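Local coordinates for protein FAD-binding oxidoreductase (Gulosibacter chungangensis, PDB 7PBG) that oxidises 4-ethylphenol and related 4-alkylphenols with a covalently bound FAD cofactor, a dehydrogenation that probably yields vinylphenols, at residues 105-110 with 126-131; 39-44 with 56-61; 62-67 with 181-186; 23-28 with 67-72. All coordinates share one frame; numbering follows the deposited sequence.

Contact 1: residues 105-110 with 126-131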
loop_
_atom_site.group_PDB
_atom_site.type_symbol
_atom_site.label_atom_id
_atom_site.label_comp_id
_atom_site.label_asym_id
_atom_site.label_seq_id
_atom_site.Cartn_x
_atom_site.Cartn_y
_atom_site.Cartn_z
ATOM N N LEU A 105 0.175 -13.594 24.333
ATOM C CA LEU A 105 0.994 -12.412 24.677
ATOM C C LEU A 105 0.079 -11.201 24.538
ATOM O O LEU A 105 -0.164 -10.806 23.436
ATOM C CB LEU A 105 2.210 -12.267 23.757
ATOM C CG LEU A 105 3.403 -13.158 24.064
ATOM C CD1 LEU A 105 3.017 -14.610 24.265
ATOM C CD2 LEU A 105 4.491 -12.995 23.008
ATOM N N HIS A 106 -0.363 -10.613 25.646
ATOM C CA HIS A 106 -1.110 -9.340 25.597
ATOM C C HIS A 106 -0.103 -8.190 25.720
ATOM O O HIS A 106 0.181 -7.748 26.833
ATOM C CB HIS A 106 -2.203 -9.352 26.645
ATOM C CG HIS A 106 -3.004 -8.108 26.651
ATOM N ND1 HIS A 106 -3.751 -7.744 27.712
ATOM C CD2 HIS A 106 -3.077 -7.116 25.754
ATOM C CE1 HIS A 106 -4.308 -6.565 27.463
ATOM N NE2 HIS A 106 -3.923 -6.169 26.264
ATOM N N LEU A 107 0.373 -7.713 24.579
ATOM C CA LEU A 107 1.407 -6.677 24.506
ATOM C C LEU A 107 0.892 -5.374 25.094
ATOM O O LEU A 107 1.686 -4.668 25.689
ATOM C CB LEU A 107 1.890 -6.494 23.065
ATOM C CG LEU A 107 3.082 -7.384 22.704
ATOM C CD1 LEU A 107 2.666 -8.808 22.480
ATOM C CD2 LEU A 107 3.848 -6.822 21.521
ATOM N N GLY A 108 -0.382 -5.054 24.845
ATOM C CA GLY A 108 -0.894 -3.716 25.121
ATOM C C GLY A 108 -1.070 -3.469 26.616
ATOM O O GLY A 108 -1.223 -2.307 26.986
ATOM N N LYS A 109 -1.090 -4.496 27.458
ATOM C CA LYS A 109 -1.289 -4.305 28.919
ATOM C C LYS A 109 -0.215 -3.320 29.411
ATOM O O LYS A 109 -0.581 -2.356 30.132
ATOM C CB LYS A 109 -1.237 -5.668 29.628
ATOM C CG LYS A 109 -1.304 -5.628 31.157
ATOM C CD LYS A 109 -2.582 -6.043 31.795
ATOM C CE LYS A 109 -2.675 -5.603 33.248
ATOM N NZ LYS A 109 -2.176 -6.648 34.167
ATOM N N ARG A 110 1.070 -3.559 29.064
ATOM C CA ARG A 110 2.212 -2.751 29.556
ATOM C C ARG A 110 2.873 -1.937 28.441
ATOM O O ARG A 110 3.499 -0.900 28.754
ATOM C CB ARG A 110 3.233 -3.678 30.203
ATOM C CG ARG A 110 2.628 -4.412 31.384
ATOM C CD ARG A 110 3.582 -5.422 31.936
ATOM N NE ARG A 110 4.794 -4.781 32.424
ATOM C CZ ARG A 110 5.982 -5.375 32.541
ATOM N NH1 ARG A 110 6.120 -6.646 32.226
ATOM N NH2 ARG A 110 7.001 -4.713 33.065
ATOM N N VAL A 126 3.058 4.622 17.762
ATOM C CA VAL A 126 2.298 3.967 18.852
ATOM C C VAL A 126 2.920 2.625 19.204
ATOM O O VAL A 126 3.446 1.927 18.320
ATOM C CB VAL A 126 0.803 3.819 18.505
ATOM C CG1 VAL A 126 0.180 5.185 18.314
ATOM C CG2 VAL A 126 0.577 2.961 17.277
ATOM N N GLU A 127 2.793 2.287 20.453
ATOM C CA GLU A 127 3.009 0.909 20.950
ATOM C C GLU A 127 1.685 0.158 20.871
ATOM O O GLU A 127 0.587 0.706 20.673
ATOM C CB GLU A 127 3.595 0.982 22.374
ATOM C CG GLU A 127 4.976 1.609 22.381
ATOM C CD GLU A 127 5.701 1.511 23.700
ATOM O OE1 GLU A 127 5.023 1.649 24.735
ATOM O OE2 GLU A 127 6.928 1.155 23.689
ATOM N N PRO A 128 1.715 -1.160 21.100
ATOM C CA PRO A 128 0.516 -1.963 20.921
ATOM C C PRO A 128 -0.723 -1.527 21.716
ATOM O O PRO A 128 -1.816 -1.624 21.233
ATOM C CB PRO A 128 0.979 -3.369 21.326
ATOM C CG PRO A 128 2.447 -3.361 21.038
ATOM C CD PRO A 128 2.934 -1.959 21.354
ATOM N N GLY A 129 -0.553 -1.077 22.960
ATOM C CA GLY A 129 -1.680 -0.865 23.859
ATOM C C GLY A 129 -2.357 0.472 23.654
ATOM O O GLY A 129 -3.367 0.739 24.366
ATOM N N VAL A 130 -1.863 1.302 22.732
ATOM C CA VAL A 130 -2.539 2.600 22.473
ATOM C C VAL A 130 -3.850 2.343 21.726
ATOM O O VAL A 130 -3.833 1.768 20.609
ATOM C CB VAL A 130 -1.690 3.576 21.654
ATOM C CG1 VAL A 130 -2.443 4.877 21.419
ATOM C CG2 VAL A 130 -0.326 3.852 22.297
ATOM N N ASP A 131 -4.962 2.756 22.323
ATOM C CA ASP A 131 -6.303 2.622 21.728
ATOM C C ASP A 131 -6.666 3.960 21.108
ATOM O O ASP A 131 -5.931 4.941 21.271
ATOM C CB ASP A 131 -7.376 2.087 22.681
ATOM C CG ASP A 131 -7.587 2.863 23.957
ATOM O OD1 ASP A 131 -7.131 4.024 24.035
ATOM O OD2 ASP A 131 -8.270 2.322 24.838
HETATM O O HOH W 1 6.016 0.728 26.950
#
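Two glycines meet in the FAD-binding domain of the PCMH type: Gly108, just past strand 103-106, and Gly129, in the type I beta turn 127-130 ahead of helix 132-142. Their backbones touch at 3.2 Å, CA to CA, and Gly129 CA approaches Gly108 O in a CA-H...O contact of 3.5 Å. A beta carbon on Gly129 would run into that same carbonyl oxygen. Beside the glycines, Leu107 lies across the ring of Pro128, CB to CB 3.7 Å. With chi1 at -91°, off a staggered position, Leu107 also sets CD2 3.8 Å from Pro128 CG. The turn is closed by Val130 N on Glu127 O (3.3 Å). A water links the segments, donating to Glu127 OE1 (2.6 Å) and, weakly, to Arg110 O. The site borders the cofactor: the Leu107 side chain is about 4 Å from FAD, and Pro128 O is hydrogen-bonded to Ser157, an FAD-binding residue. Strand 103-106 runs between strands 57-59 and 81-84, and Leu107 also packs on Val67 of helix 64-77 and Ile227 of strand 226-237.

Contact 2: residues 39-44 with 56-61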
loop_
_atom_site.group_PDB
_atom_site.type_symbol
_atom_site.label_atom_id
_atom_site.label_comp_id
_atom_site.label_asym_id
_atom_site.label_seq_id
_atom_site.Cartn_x
_atom_site.Cartn_y
_atom_site.Cartn_z
ATOM N N SER A 39 -8.989 -16.784 31.648
ATOM C CA SER A 39 -10.351 -16.902 31.077
ATOM C C SER A 39 -10.809 -15.548 30.551
ATOM O O SER A 39 -11.660 -15.543 29.649
ATOM C CB SER A 39 -11.356 -17.486 32.076
ATOM O OG SER A 39 -11.473 -16.671 33.221
ATOM N N GLU A 40 -10.270 -14.468 31.104
ATOM C CA GLU A 40 -10.488 -13.086 30.602
ATOM C C GLU A 40 -10.159 -13.031 29.095
ATOM O O GLU A 40 -10.677 -12.127 28.402
ATOM C CB GLU A 40 -9.611 -12.123 31.388
ATOM C CG GLU A 40 -9.843 -10.660 31.075
ATOM C CD GLU A 40 -9.214 -9.714 32.096
ATOM O OE1 GLU A 40 -9.328 -9.991 33.322
ATOM O OE2 GLU A 40 -8.599 -8.705 31.678
ATOM N N TYR A 41 -9.259 -13.887 28.634
ATOM C CA TYR A 41 -8.685 -13.815 27.257
ATOM C C TYR A 41 -9.378 -14.842 26.364
ATOM O O TYR A 41 -8.993 -14.955 25.193
ATOM C CB TYR A 41 -7.154 -13.945 27.284
ATOM C CG TYR A 41 -6.474 -12.753 27.885
ATOM C CD1 TYR A 41 -6.155 -11.645 27.123
ATOM C CD2 TYR A 41 -6.272 -12.686 29.258
ATOM C CE1 TYR A 41 -5.520 -10.543 27.679
ATOM C CE2 TYR A 41 -5.651 -11.593 29.825
ATOM C CZ TYR A 41 -5.281 -10.512 29.041
ATOM O OH TYR A 41 -4.686 -9.420 29.618
ATOM N N ASP A 42 -10.327 -15.625 26.879
ATOM C CA ASP A 42 -11.193 -16.452 25.998
ATOM C C ASP A 42 -12.094 -15.522 25.154
ATOM O O ASP A 42 -12.384 -14.392 25.556
ATOM C CB ASP A 42 -12.059 -17.405 26.822
ATOM C CG ASP A 42 -11.263 -18.446 27.601
ATOM O OD1 ASP A 42 -10.053 -18.653 27.282
ATOM O OD2 ASP A 42 -11.885 -19.061 28.508
ATOM N N ASP A 43 -12.515 -15.989 23.979
ATOM C CA ASP A 43 -13.329 -15.180 23.057
ATOM C C ASP A 43 -14.580 -14.718 23.806
ATOM O O ASP A 43 -15.311 -15.586 24.343
ATOM C CB ASP A 43 -13.681 -16.035 21.831
ATOM C CG ASP A 43 -14.350 -15.331 20.679
ATOM O OD1 ASP A 43 -14.690 -14.113 20.847
ATOM O OD2 ASP A 43 -14.494 -16.011 19.575
ATOM N N LYS A 44 -14.884 -13.414 23.765
ATOM C CA LYS A 44 -16.132 -12.895 24.363
ATOM C C LYS A 44 -17.359 -13.375 23.587
ATOM O O LYS A 44 -18.445 -13.503 24.214
ATOM C CB LYS A 44 -16.119 -11.370 24.425
ATOM C CG LYS A 44 -14.972 -10.758 25.202
ATOM C CD LYS A 44 -14.850 -11.260 26.611
ATOM C CE LYS A 44 -13.897 -10.437 27.463
ATOM N NZ LYS A 44 -13.594 -11.145 28.730
ATOM N N SER A 56 -3.681 -21.207 27.216
ATOM C CA SER A 56 -3.159 -21.920 28.408
ATOM C C SER A 56 -2.696 -20.925 29.448
ATOM O O SER A 56 -2.637 -21.280 30.648
ATOM C CB SER A 56 -2.021 -22.808 28.056
ATOM O OG SER A 56 -1.005 -22.072 27.356
ATOM N N ALA A 57 -2.251 -19.754 28.999
ATOM C CA ALA A 57 -1.534 -18.817 29.867
ATOM C C ALA A 57 -1.568 -17.475 29.155
ATOM O O ALA A 57 -1.800 -17.449 27.925
ATOM C CB ALA A 57 -0.121 -19.281 30.116
ATOM N N VAL A 58 -1.372 -16.439 29.928
ATOM C CA VAL A 58 -1.176 -15.089 29.350
ATOM C C VAL A 58 0.059 -14.477 29.960
ATOM O O VAL A 58 0.293 -14.615 31.171
ATOM C CB VAL A 58 -2.433 -14.214 29.486
ATOM C CG1 VAL A 58 -2.819 -13.876 30.932
ATOM C CG2 VAL A 58 -2.232 -12.946 28.695
ATOM N N ILE A 59 0.828 -13.800 29.110
ATOM C CA ILE A 59 2.052 -13.089 29.526
ATOM C C ILE A 59 1.872 -11.627 29.131
ATOM O O ILE A 59 1.416 -11.350 28.016
ATOM C CB ILE A 59 3.296 -13.694 28.863
ATOM C CG1 ILE A 59 3.424 -15.190 29.147
ATOM C CG2 ILE A 59 4.528 -12.905 29.273
ATOM C CD1 ILE A 59 4.588 -15.866 28.447
ATOM N N TRP A 60 2.281 -10.755 30.028
ATOM C CA TRP A 60 2.275 -9.295 29.849
ATOM C C TRP A 60 3.705 -8.829 29.677
ATOM O O TRP A 60 4.367 -8.404 30.628
ATOM C CB TRP A 60 1.610 -8.680 31.081
ATOM C CG TRP A 60 0.186 -9.089 31.219
ATOM C CD1 TRP A 60 -0.750 -9.157 30.237
ATOM C CD2 TRP A 60 -0.481 -9.466 32.434
ATOM N NE1 TRP A 60 -1.962 -9.535 30.756
ATOM C CE2 TRP A 60 -1.832 -9.734 32.098
ATOM C CE3 TRP A 60 -0.071 -9.584 33.766
ATOM C CZ2 TRP A 60 -2.769 -10.153 33.037
ATOM C CZ3 TRP A 60 -1.006 -9.978 34.702
ATOM C CH2 TRP A 60 -2.334 -10.231 34.338
ATOM N N PRO A 61 4.256 -8.881 28.454
ATOM C CA PRO A 61 5.584 -8.369 28.236
ATOM C C PRO A 61 5.686 -6.852 28.408
ATOM O O PRO A 61 4.715 -6.155 28.108
ATOM C CB PRO A 61 5.952 -8.757 26.796
ATOM C CG PRO A 61 4.725 -9.379 26.193
ATOM C CD PRO A 61 3.631 -9.419 27.238
#
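Tyr41 lays its ring over the side chain of Val58 and offers its hydroxyl oxygen to Trp60 as an acceptor. The contact fastens the loop after helix 35-39 to the small mixed sheet of the FAD-binding domain, the Tyr41 side chain about 9 Å from FAD. CG of Tyr41 is anti to its carbonyl carbon (chi1 -70°), and the ring presents a face to the valine. Val58 CG2 stands almost on the ring normal, 3.9 Å from the centroid of the Tyr41 ring, a CH-pi contact over the centre of that face. The other methyl is used as well: with chi1 at 65°, Val58 CG1 occupies the crowded position between backbone N and carbonyl carbon, and it comes within 3.8 Å of Tyr41 CE2. Trp60 approaches from the phenol end, using its indole edge. Its NE1 donates to Tyr41 OH at 3.0 Å in a fairly straight bond (161° at the hydrogen), the oxygen lying near the indole plane. His106 ND1 is a second partner of this hydroxyl, so two bonds fix where the phenol oxygen sits. The loop carrying Tyr41 is a type I beta turn, Asp42 N reaching Ser39 O at 3.1 Å. Strand 57-59 lies between strands 31-32 and 103-106; Tyr41 and Val58 both touch Leu104 of the latter, while Ile59 packs on Phe22 of helix 12-26 and Ile70 of helix 64-77.

Contact 3: residues 62-67 with 181-186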
loop_
_atom_site.group_PDB
_atom_site.type_symbol
_atom_site.label_atom_id
_atom_site.label_comp_id
_atom_site.label_asym_id
_atom_site.label_seq_id
_atom_site.Cartn_x
_atom_site.Cartn_y
_atom_site.Cartn_z
ATOM N N GLY A 62 6.853 -6.409 28.873
ATOM C CA GLY A 62 7.100 -5.018 29.287
ATOM C C GLY A 62 7.861 -4.221 28.250
ATOM O O GLY A 62 7.974 -2.993 28.444
ATOM N N SER A 63 8.353 -4.865 27.183
ATOM C CA SER A 63 9.356 -4.290 26.249
ATOM C C SER A 63 9.553 -5.218 25.055
ATOM O O SER A 63 9.258 -6.419 25.164
ATOM C CB SER A 63 10.664 -4.046 26.903
ATOM O OG SER A 63 11.298 -5.285 27.165
ATOM N N THR A 64 10.098 -4.694 23.974
ATOM C CA THR A 64 10.536 -5.503 22.815
ATOM C C THR A 64 11.474 -6.631 23.326
ATOM O O THR A 64 11.331 -7.791 22.874
ATOM C CB THR A 64 11.244 -4.619 21.795
ATOM O OG1 THR A 64 10.307 -3.590 21.432
ATOM C CG2 THR A 64 11.658 -5.423 20.568
ATOM N N GLU A 65 12.403 -6.311 24.234
ATOM C CA GLU A 65 13.355 -7.348 24.715
ATOM C C GLU A 65 12.576 -8.508 25.352
ATOM O O GLU A 65 12.965 -9.692 25.153
ATOM C CB GLU A 65 14.356 -6.746 25.699
ATOM C CG GLU A 65 15.431 -7.740 26.101
ATOM C CD GLU A 65 16.574 -7.139 26.911
ATOM O OE1 GLU A 65 16.563 -5.911 27.145
ATOM O OE2 GLU A 65 17.484 -7.899 27.286
ATOM N N ASP A 66 11.578 -8.200 26.170
ATOM C CA ASP A 66 10.738 -9.246 26.823
ATOM C C ASP A 66 10.131 -10.106 25.707
ATOM O O ASP A 66 10.170 -11.325 25.773
ATOM C CB ASP A 66 9.620 -8.679 27.682
ATOM C CG ASP A 66 10.065 -8.170 29.046
ATOM O OD1 ASP A 66 11.275 -8.234 29.352
ATOM O OD2 ASP A 66 9.184 -7.742 29.801
ATOM N N VAL A 67 9.512 -9.481 24.723
ATOM C CA VAL A 67 8.953 -10.246 23.562
ATOM C C VAL A 67 10.029 -11.159 22.957
ATOM O O VAL A 67 9.746 -12.365 22.686
ATOM C CB VAL A 67 8.304 -9.315 22.520
ATOM C CG1 VAL A 67 7.805 -10.124 21.333
ATOM C CG2 VAL A 67 7.162 -8.560 23.124
ATOM N N GLY A 181 6.128 2.116 8.950
ATOM C CA GLY A 181 7.281 1.866 9.819
ATOM C C GLY A 181 6.860 1.007 10.988
ATOM O O GLY A 181 6.128 1.511 11.887
ATOM N N MET A 182 7.355 -0.218 11.048
ATOM C CA MET A 182 6.987 -1.177 12.097
ATOM C C MET A 182 8.279 -1.730 12.681
ATOM O O MET A 182 9.244 -1.965 11.907
ATOM C CB MET A 182 6.194 -2.346 11.503
ATOM C CG MET A 182 4.838 -1.938 11.048
ATOM S SD MET A 182 4.072 -3.231 10.062
ATOM C CE MET A 182 3.629 -4.403 11.345
ATOM N N GLU A 183 8.292 -1.921 13.991
ATOM C CA GLU A 183 9.284 -2.793 14.638
ATOM C C GLU A 183 8.594 -4.128 14.877
ATOM O O GLU A 183 7.460 -4.138 15.426
ATOM C CB GLU A 183 9.795 -2.163 15.937
ATOM C CG GLU A 183 10.881 -2.994 16.613
ATOM C CD GLU A 183 11.446 -2.311 17.852
ATOM O OE1 GLU A 183 10.805 -2.391 18.892
ATOM O OE2 GLU A 183 12.490 -1.647 17.757
ATOM N N VAL A 184 9.268 -5.210 14.507
ATOM C CA VAL A 184 8.680 -6.555 14.523
ATOM C C VAL A 184 9.698 -7.491 15.150
ATOM O O VAL A 184 10.808 -7.563 14.676
ATOM C CB VAL A 184 8.220 -7.011 13.108
ATOM C CG1 VAL A 184 7.565 -8.361 13.146
ATOM C CG2 VAL A 184 7.262 -6.016 12.479
ATOM N N VAL A 185 9.261 -8.266 16.126
ATOM C CA VAL A 185 10.066 -9.421 16.615
ATOM C C VAL A 185 9.645 -10.593 15.753
ATOM O O VAL A 185 8.480 -10.990 15.763
ATOM C CB VAL A 185 9.855 -9.662 18.112
ATOM C CG1 VAL A 185 10.599 -10.919 18.534
ATOM C CG2 VAL A 185 10.258 -8.451 18.909
ATOM N N LEU A 186 10.596 -11.125 15.016
ATOM C CA LEU A 186 10.369 -12.267 14.125
ATOM C C LEU A 186 10.335 -13.541 14.978
ATOM O O LEU A 186 10.618 -13.492 16.163
ATOM C CB LEU A 186 11.445 -12.336 13.042
ATOM C CG LEU A 186 11.480 -11.134 12.101
ATOM C CD1 LEU A 186 12.739 -11.174 11.218
ATOM C CD2 LEU A 186 10.235 -11.087 11.252
#
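Thr64, in the first turn of helix 64-77, meets strand 179-186 with both branches of its side chain. OG1 donates to Glu183 OE1 at 2.9 Å, coming in nearly end-on to the carboxylate C-O bond. CG2 turns to Val185 CG2 at 3.7 Å. One turn on, Val67 CG1 reaches the same methyl at 3.8 Å, so Val185 CG2 is lodged between two residues of the helix and makes the close-packed part of the contact. Glu183 stretches out to this place: CG is anti to the backbone N (chi1 -177°) and the chain stays extended beyond it. Its buried carboxylate has further partners, OE1 at Thr229 OG1 and OE2 in a salt bridge with Arg193. Alanine here in place of Thr64 removes OG1 and CG2, which would probably leave Glu183 OE1 leaning on Thr229 alone of its two hydroxyl partners and open a gap beside Val185. The far side of the helix start is looser: Glu65 leaves the backbone away from the strand and is exposed. There the helix is held from within, Ser63 being its N-cap with OG accepting from Asp66 N at 3.1 Å, while Gly62 N donates to Asp66 OD2 at 2.8 Å, on the anti side of the carboxylate. Strand 179-186 pairs with strands 191-193 and 226-237, so the contact lays the N-terminal end of helix 64-77 on this antiparallel sheet, with Ile227 also against Val67.

Contact 4: residues 23-28 with 67-72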
loop_
_atom_site.group_PDB
_atom_site.type_symbol
_atom_site.label_atom_id
_atom_site.label_comp_id
_atom_site.label_asym_id
_atom_site.label_seq_id
_atom_site.Cartn_x
_atom_site.Cartn_y
_atom_site.Cartn_z
ATOM N N SER A 23 8.700 -16.951 33.609
ATOM C CA SER A 23 8.653 -16.284 34.945
ATOM C C SER A 23 10.038 -15.722 35.299
ATOM O O SER A 23 10.111 -14.549 35.730
ATOM C CB SER A 23 8.152 -17.227 36.012
ATOM O OG SER A 23 6.893 -17.746 35.634
ATOM N N GLU A 24 11.101 -16.530 35.177
ATOM C CA GLU A 24 12.470 -16.132 35.595
ATOM C C GLU A 24 12.895 -14.902 34.778
ATOM O O GLU A 24 13.461 -13.972 35.389
ATOM C CB GLU A 24 13.491 -17.272 35.471
ATOM N N THR A 25 12.581 -14.859 33.473
ATOM C CA THR A 25 13.119 -13.836 32.535
ATOM C C THR A 25 12.247 -12.573 32.490
ATOM O O THR A 25 12.815 -11.491 32.277
ATOM C CB THR A 25 13.302 -14.454 31.143
ATOM O OG1 THR A 25 12.056 -14.950 30.657
ATOM C CG2 THR A 25 14.327 -15.578 31.129
ATOM N N ILE A 26 10.931 -12.713 32.568
ATOM C CA ILE A 26 9.922 -11.616 32.387
ATOM C C ILE A 26 9.485 -11.123 33.769
ATOM O O ILE A 26 9.202 -9.917 33.926
ATOM C CB ILE A 26 8.728 -12.149 31.568
ATOM C CG1 ILE A 26 9.232 -12.829 30.301
ATOM C CG2 ILE A 26 7.698 -11.073 31.255
ATOM C CD1 ILE A 26 10.145 -11.912 29.512
ATOM N N GLY A 27 9.443 -12.025 34.748
ATOM C CA GLY A 27 8.896 -11.701 36.082
ATOM C C GLY A 27 7.638 -12.516 36.324
ATOM O O GLY A 27 6.716 -12.465 35.487
ATOM N N SER A 28 7.576 -13.275 37.426
ATOM C CA SER A 28 6.425 -14.160 37.748
ATOM C C SER A 28 5.106 -13.364 37.775
ATOM O O SER A 28 4.090 -13.912 37.350
ATOM C CB SER A 28 6.657 -14.916 39.030
ATOM O OG SER A 28 6.759 -13.994 40.092
ATOM N N VAL A 67 9.512 -9.481 24.723
ATOM C CA VAL A 67 8.953 -10.246 23.562
ATOM C C VAL A 67 10.029 -11.159 22.957
ATOM O O VAL A 67 9.746 -12.365 22.686
ATOM C CB VAL A 67 8.304 -9.315 22.520
ATOM C CG1 VAL A 67 7.805 -10.124 21.333
ATOM C CG2 VAL A 67 7.162 -8.560 23.124
ATOM N N GLN A 68 11.240 -10.657 22.717
ATOM C CA GLN A 68 12.309 -11.492 22.107
ATOM C C GLN A 68 12.580 -12.729 22.975
ATOM O O GLN A 68 12.738 -13.813 22.426
ATOM C CB GLN A 68 13.612 -10.730 21.935
ATOM C CG GLN A 68 13.450 -9.490 21.081
ATOM C CD GLN A 68 14.768 -8.770 20.993
ATOM O OE1 GLN A 68 14.999 -7.818 21.743
ATOM N NE2 GLN A 68 15.664 -9.284 20.150
ATOM N N VAL A 69 12.741 -12.538 24.275
ATOM C CA VAL A 69 13.129 -13.653 25.178
ATOM C C VAL A 69 11.972 -14.632 25.243
ATOM O O VAL A 69 12.243 -15.848 25.247
ATOM C CB VAL A 69 13.604 -13.210 26.578
ATOM C CG1 VAL A 69 12.586 -12.443 27.350
ATOM C CG2 VAL A 69 14.086 -14.399 27.416
ATOM N N ILE A 70 10.723 -14.164 25.278
ATOM C CA ILE A 70 9.535 -15.085 25.262
ATOM C C ILE A 70 9.539 -15.928 23.976
ATOM O O ILE A 70 9.285 -17.163 24.014
ATOM C CB ILE A 70 8.219 -14.302 25.413
ATOM C CG1 ILE A 70 8.096 -13.692 26.816
ATOM C CG2 ILE A 70 6.999 -15.144 25.058
ATOM C CD1 ILE A 70 7.194 -12.468 26.859
ATOM N N VAL A 71 9.811 -15.299 22.845
ATOM C CA VAL A 71 9.803 -16.024 21.543
ATOM C C VAL A 71 10.913 -17.094 21.535
ATOM O O VAL A 71 10.680 -18.201 20.997
ATOM C CB VAL A 71 9.960 -15.014 20.402
ATOM C CG1 VAL A 71 10.254 -15.749 19.100
ATOM C CG2 VAL A 71 8.699 -14.176 20.260
ATOM N N ARG A 72 12.088 -16.761 22.064
ATOM C CA ARG A 72 13.235 -17.702 22.086
ATOM C C ARG A 72 12.841 -18.911 22.923
ATOM O O ARG A 72 13.076 -20.046 22.470
ATOM C CB ARG A 72 14.492 -17.032 22.617
ATOM C CG ARG A 72 15.065 -16.020 21.640
ATOM C CD ARG A 72 16.143 -15.198 22.305
ATOM N NE ARG A 72 16.547 -14.110 21.431
ATOM C CZ ARG A 72 16.869 -12.887 21.833
ATOM N NH1 ARG A 72 16.784 -12.540 23.105
ATOM N NH2 ARG A 72 17.222 -11.994 20.934
#
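Ile26 and Val69 join the C-terminal end of helix 12-26 to helix 64-77, the crossover helix of the beta-alpha-beta unit that leads from strand 57-59 to strand 81-84. The two side chains run past each other in opposite senses. Their methyls are pressed closer than usual, Ile26 CD1 to Val69 CG1 at 3.3 Å. Val69 is forked across the interface: its chi1 of 60° sets CG1 between backbone N and carbonyl carbon, facing Ile26, while CG2 goes to Thr25 CB at 3.8 Å. Ile70 meets Ile26 differently, the two chains crossing at about a right angle, with CG1 against CG1 at 3.8 Å. Bent twice in the same sense (chi1 -51°, chi2 -53°), Ile26 folds its CD1 back into the angle between Val69 and Ile70. An alanine in place of Ile26 lacks CG1 and CD1 and is likely to leave a gap between the helices, with Val69 CG1 and Ile70 CG1 deprived of their partner. Thr25 is on the exposed margin; its CB, methyl and OG1 all lie against Val69 CG2, and OG1 also bonds to the carbonyl oxygens of Glu21 and Phe22 in its own helix. Just beyond Ile26 the chain leaves the helix at Gly27, whose phi is positive and whose N still bonds to Ser23 O at 2.8 Å.

How the contacts relate
The four contacts lie at increasing distance from the cofactor. In contact 1 the Leu107 side chain is about 4 Å from FAD. In contact 3 the Val67 side chain is about 8 Å from FAD. The Tyr41 side chain of contact 2 is about 9 Å from FAD, and the Ile70 side chain of contact 4 about 12 Å from FAD. Contacts 1 and 2 reach neighbouring strands, 103-106 and 57-59, and are joined by probable hydrogen bonds, His106 ND1 to Tyr41 OH at 2.7 Å and Arg110 NH1 to Trp60 O at 3.0 Å. Val67 belongs to segments of both contacts 3 and 4 but faces strand 179-186, while Val69 and Ile70 meet helix 12-26.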